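Local structure of BRIC1 (Synthetic construct, 6FF6) at residues Glu32-Ala35 against Asp36-Gln39; Leu111-Arg114 against Met115-Tyr118. The protein is a computationally designed helical repeat protein with a novel, corrugated architecture and no assigned function. One frame throughout, in Å; residues are numbered along the deposited sequence.

How the contacts relate
Contact 1 (32-35 with 36-39) is two turns of helix 23-42, and contact 2 (111-114 with 115-118) is two turns of helix 99-121; both lie in the first of the two Hpt-like regions of the chain. Their centres are about 13 Å apart and they touch directly through side chains. Leu34 joins them: its CD1 lies 3.4 Å from Gln113 OE1 and 3.9 Å from Leu116 CD2, while its CD2 packs 3.9 Å from Met112 CE. Met37 SD extends the seam, 4.3 Å from Met112 CE. Contact 1 touches no second subunit, whereas contact 2 also reaches one.

Contact 1: Glu32-Ala35 against Asp36-Gln39; sequences ELLA and DMEQ
Leu34 lies side by side with Met37, both side chains pointing the same way, and its CD2 methyl rests 4.0 Å from the Met37 sulfur SD. They form an i, i+3 pair on the buried flank of helix 23-42, part of the helical bundle of this designed repeat. The Met37 chain bends about CG-SD (chi3 47°), turning its CE methyl. Helix 99-121 covers this flank, with Lys109 against Met37, and helix 51-71 adds Ile64 against Leu34 and Ala60 against Met37. Leu33, a position earlier, packs on Ser63 and Ile64 of helix 51-71.

On the outer flank, Asp36 folds back along its own helix, placing CG 3.5 Å from Glu32 O. The two acids probably repel weakly, as Glu32 OE1 and Asp36 OD2 are 6.7 Å apart.

Glu38, only partly exposed, directs its carboxylate to helix 99-121, where OE1 forms a salt bridge with Lys109 NZ.

Four successive i to i+4 backbone bonds tie the turns together. Met37 N to Leu33 O is the shortest at 2.8 Å, and Gln39 N to Ala35 O the longest at 3.3 Å.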
# COMPACT_ATOMS: atom_id res chain seq x y z
N GLU A 32 8.87 16.88 -12.70
CA GLU A 32 9.14 17.78 -13.82
C GLU A 32 7.85 18.41 -14.27
O GLU A 32 7.80 19.63 -14.43
CB GLU A 32 9.80 17.04 -15.00
CG GLU A 32 11.25 16.62 -14.79
CD GLU A 32 11.86 15.75 -15.88
OE1 GLU A 32 11.12 15.32 -16.80
OE2 GLU A 32 13.08 15.48 -15.81
N LEU A 33 6.79 17.59 -14.45
CA LEU A 33 5.47 18.07 -14.87
C LEU A 33 4.90 19.04 -13.90
O LEU A 33 4.31 20.02 -14.33
CB LEU A 33 4.47 16.94 -15.10
CG LEU A 33 4.73 16.07 -16.32
CD1 LEU A 33 3.92 14.77 -16.26
CD2 LEU A 33 4.49 16.84 -17.60
N LEU A 34 5.07 18.79 -12.61
CA LEU A 34 4.52 19.67 -11.59
C LEU A 34 5.23 21.01 -11.54
O LEU A 34 4.60 22.04 -11.32
CB LEU A 34 4.48 18.96 -10.23
CG LEU A 34 3.45 17.84 -10.08
CD1 LEU A 34 3.75 16.99 -8.84
CD2 LEU A 34 2.02 18.39 -10.12
N ALA A 35 6.53 21.00 -11.84
CA ALA A 35 7.36 22.21 -11.94
C ALA A 35 6.90 23.05 -13.15
O ALA A 35 6.81 24.27 -13.06
CB ALA A 35 8.81 21.82 -12.09
N ASP A 36 6.53 22.37 -14.25
CA ASP A 36 5.98 22.99 -15.44
C ASP A 36 4.63 23.58 -15.15
O ASP A 36 4.40 24.75 -15.46
CB ASP A 36 5.89 21.97 -16.58
CG ASP A 36 7.23 21.62 -17.22
OD1 ASP A 36 8.26 22.30 -16.90
OD2 ASP A 36 7.27 20.67 -18.04
N MET A 37 3.74 22.79 -14.51
CA MET A 37 2.40 23.19 -14.08
C MET A 37 2.45 24.44 -13.25
O MET A 37 1.65 25.35 -13.48
CB MET A 37 1.78 22.09 -13.23
CG MET A 37 1.01 21.08 -14.00
SD MET A 37 -0.13 20.18 -12.94
CE MET A 37 -0.85 21.53 -12.07
N GLU A 38 3.38 24.47 -12.27
CA GLU A 38 3.59 25.60 -11.36
C GLU A 38 3.88 26.91 -12.15
O GLU A 38 3.28 27.96 -11.88
CB GLU A 38 4.76 25.27 -10.42
CG GLU A 38 5.23 26.43 -9.55
CD GLU A 38 4.58 26.59 -8.19
OE1 GLU A 38 4.31 25.57 -7.53
OE2 GLU A 38 4.37 27.75 -7.79
N GLN A 39 4.80 26.84 -13.12
CA GLN A 39 5.15 27.99 -13.91
C GLN A 39 3.98 28.46 -14.78
O GLN A 39 3.73 29.67 -14.85
CB GLN A 39 6.40 27.72 -14.74
CG GLN A 39 6.96 28.98 -15.44
CD GLN A 39 7.53 30.03 -14.49
OE1 GLN A 39 8.47 29.77 -13.74
NE2 GLN A 39 7.00 31.25 -14.54

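Contact 2: Leu111-Arg114 against Met115-Tyr118; sequences LMQR and MLDY
The Gln113 amide and the Asp117 carboxylate meet one helical turn apart with their planes 34° apart, and NE2 of Gln113 approaches OD2 of Asp117 from above the carboxylate plane. This i, i+4 side-chain hydrogen bond is 3.2 Å from Gln113 NE2 to Asp117 OD2, with an N-H...O angle of 152°, and OD2 lies 19° out of the Gln113 amide plane. The other flat group, the Arg114 guanidinium, has the backbone N of Leu111 over one face, 4.0 Å above the plane and toward its rim. Arg114 NH2 forms a salt bridge with OD1 of Asp132 of the second subunit.

Asp117 is shared, since its OD1 pairs with Lys120 in a salt bridge; Gln113 NE2 also makes a weak hydrogen bond to Asp31. Gln113 reaches its partner because CG is anti to the backbone N and the chain then bends at chi2. The same NE2 lies 4.0 Å from Leu116 CD2.

On another face of the helix, Leu111 and Met115 cross obliquely, Leu111 CD1 touching Met115 CE at 4.0 Å; bends at chi2 and chi3 of Met115 bring its CE round. Backbone bonds at i, i+4 spacing run beneath, Met115 N to Leu111 O being 2.8 Å long.

Helix 99-121 is thus covered on several flanks. Leu116 packs on Phe26 and Ala30 of helix 23-42, Leu111, Met112 and Met115 meet Ala79, Val80 and Met75 of helix 74-92, respectively, and Tyr118 packs on Phe126 of the second subunit.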
# COMPACT_ATOMS: atom_id res chain seq x y z
N LEU A 111 -1.24 19.80 -3.62
CA LEU A 111 -1.83 18.55 -3.16
C LEU A 111 -1.30 17.40 -3.99
O LEU A 111 -0.78 16.44 -3.42
CB LEU A 111 -3.35 18.59 -3.19
CG LEU A 111 -4.01 17.35 -2.60
CD1 LEU A 111 -3.50 17.05 -1.15
CD2 LEU A 111 -5.53 17.42 -2.77
N MET A 112 -1.35 17.53 -5.33
CA MET A 112 -0.76 16.56 -6.27
C MET A 112 0.74 16.29 -5.92
O MET A 112 1.18 15.15 -5.93
CB MET A 112 -0.86 17.09 -7.70
CG MET A 112 -2.23 16.98 -8.25
SD MET A 112 -2.38 17.80 -9.85
CE MET A 112 -1.45 16.72 -10.87
N GLN A 113 1.50 17.35 -5.59
CA GLN A 113 2.90 17.22 -5.19
C GLN A 113 3.00 16.43 -3.88
O GLN A 113 3.80 15.51 -3.80
CB GLN A 113 3.56 18.59 -5.06
CG GLN A 113 5.04 18.51 -4.70
CD GLN A 113 5.88 17.94 -5.82
OE1 GLN A 113 6.00 18.55 -6.89
NE2 GLN A 113 6.46 16.76 -5.61
N ARG A 114 2.18 16.78 -2.88
CA ARG A 114 2.18 16.11 -1.56
C ARG A 114 1.81 14.63 -1.64
O ARG A 114 2.44 13.81 -0.98
CB ARG A 114 1.30 16.86 -0.53
CG ARG A 114 2.02 18.12 0.01
CD ARG A 114 1.32 18.86 1.14
NE ARG A 114 -0.10 19.07 0.86
CZ ARG A 114 -0.65 20.23 0.53
NH1 ARG A 114 0.08 21.33 0.46
NH2 ARG A 114 -1.96 20.30 0.29
N MET A 115 0.81 14.31 -2.49
CA MET A 115 0.34 12.95 -2.77
C MET A 115 1.41 12.15 -3.49
O MET A 115 1.69 11.02 -3.13
CB MET A 115 -1.00 12.97 -3.53
CG MET A 115 -2.18 13.46 -2.67
SD MET A 115 -2.34 12.60 -1.06
CE MET A 115 -1.58 13.81 0.08
N LEU A 116 2.07 12.78 -4.45
CA LEU A 116 3.16 12.16 -5.18
C LEU A 116 4.25 11.80 -4.21
O LEU A 116 4.72 10.67 -4.23
CB LEU A 116 3.69 13.10 -6.25
CG LEU A 116 4.75 12.54 -7.18
CD1 LEU A 116 4.17 11.44 -8.09
CD2 LEU A 116 5.46 13.65 -7.96
N ASP A 117 4.62 12.73 -3.31
CA ASP A 117 5.66 12.51 -2.31
C ASP A 117 5.28 11.47 -1.27
O ASP A 117 6.19 10.82 -0.72
CB ASP A 117 6.07 13.85 -1.68
CG ASP A 117 6.87 14.73 -2.65
OD1 ASP A 117 7.51 14.19 -3.58
OD2 ASP A 117 6.85 15.97 -2.49
N TYR A 118 3.95 11.28 -1.01
CA TYR A 118 3.46 10.26 -0.11
C TYR A 118 3.87 8.91 -0.67
O TYR A 118 4.57 8.15 -0.01
CB TYR A 118 1.92 10.36 0.05
CG TYR A 118 1.29 9.15 0.71
CD1 TYR A 118 1.50 8.88 2.06
CD2 TYR A 118 0.55 8.23 -0.03
CE1 TYR A 118 0.98 7.73 2.66
CE2 TYR A 118 0.01 7.08 0.56
CZ TYR A 118 0.25 6.83 1.91
OH TYR A 118 -0.24 5.69 2.50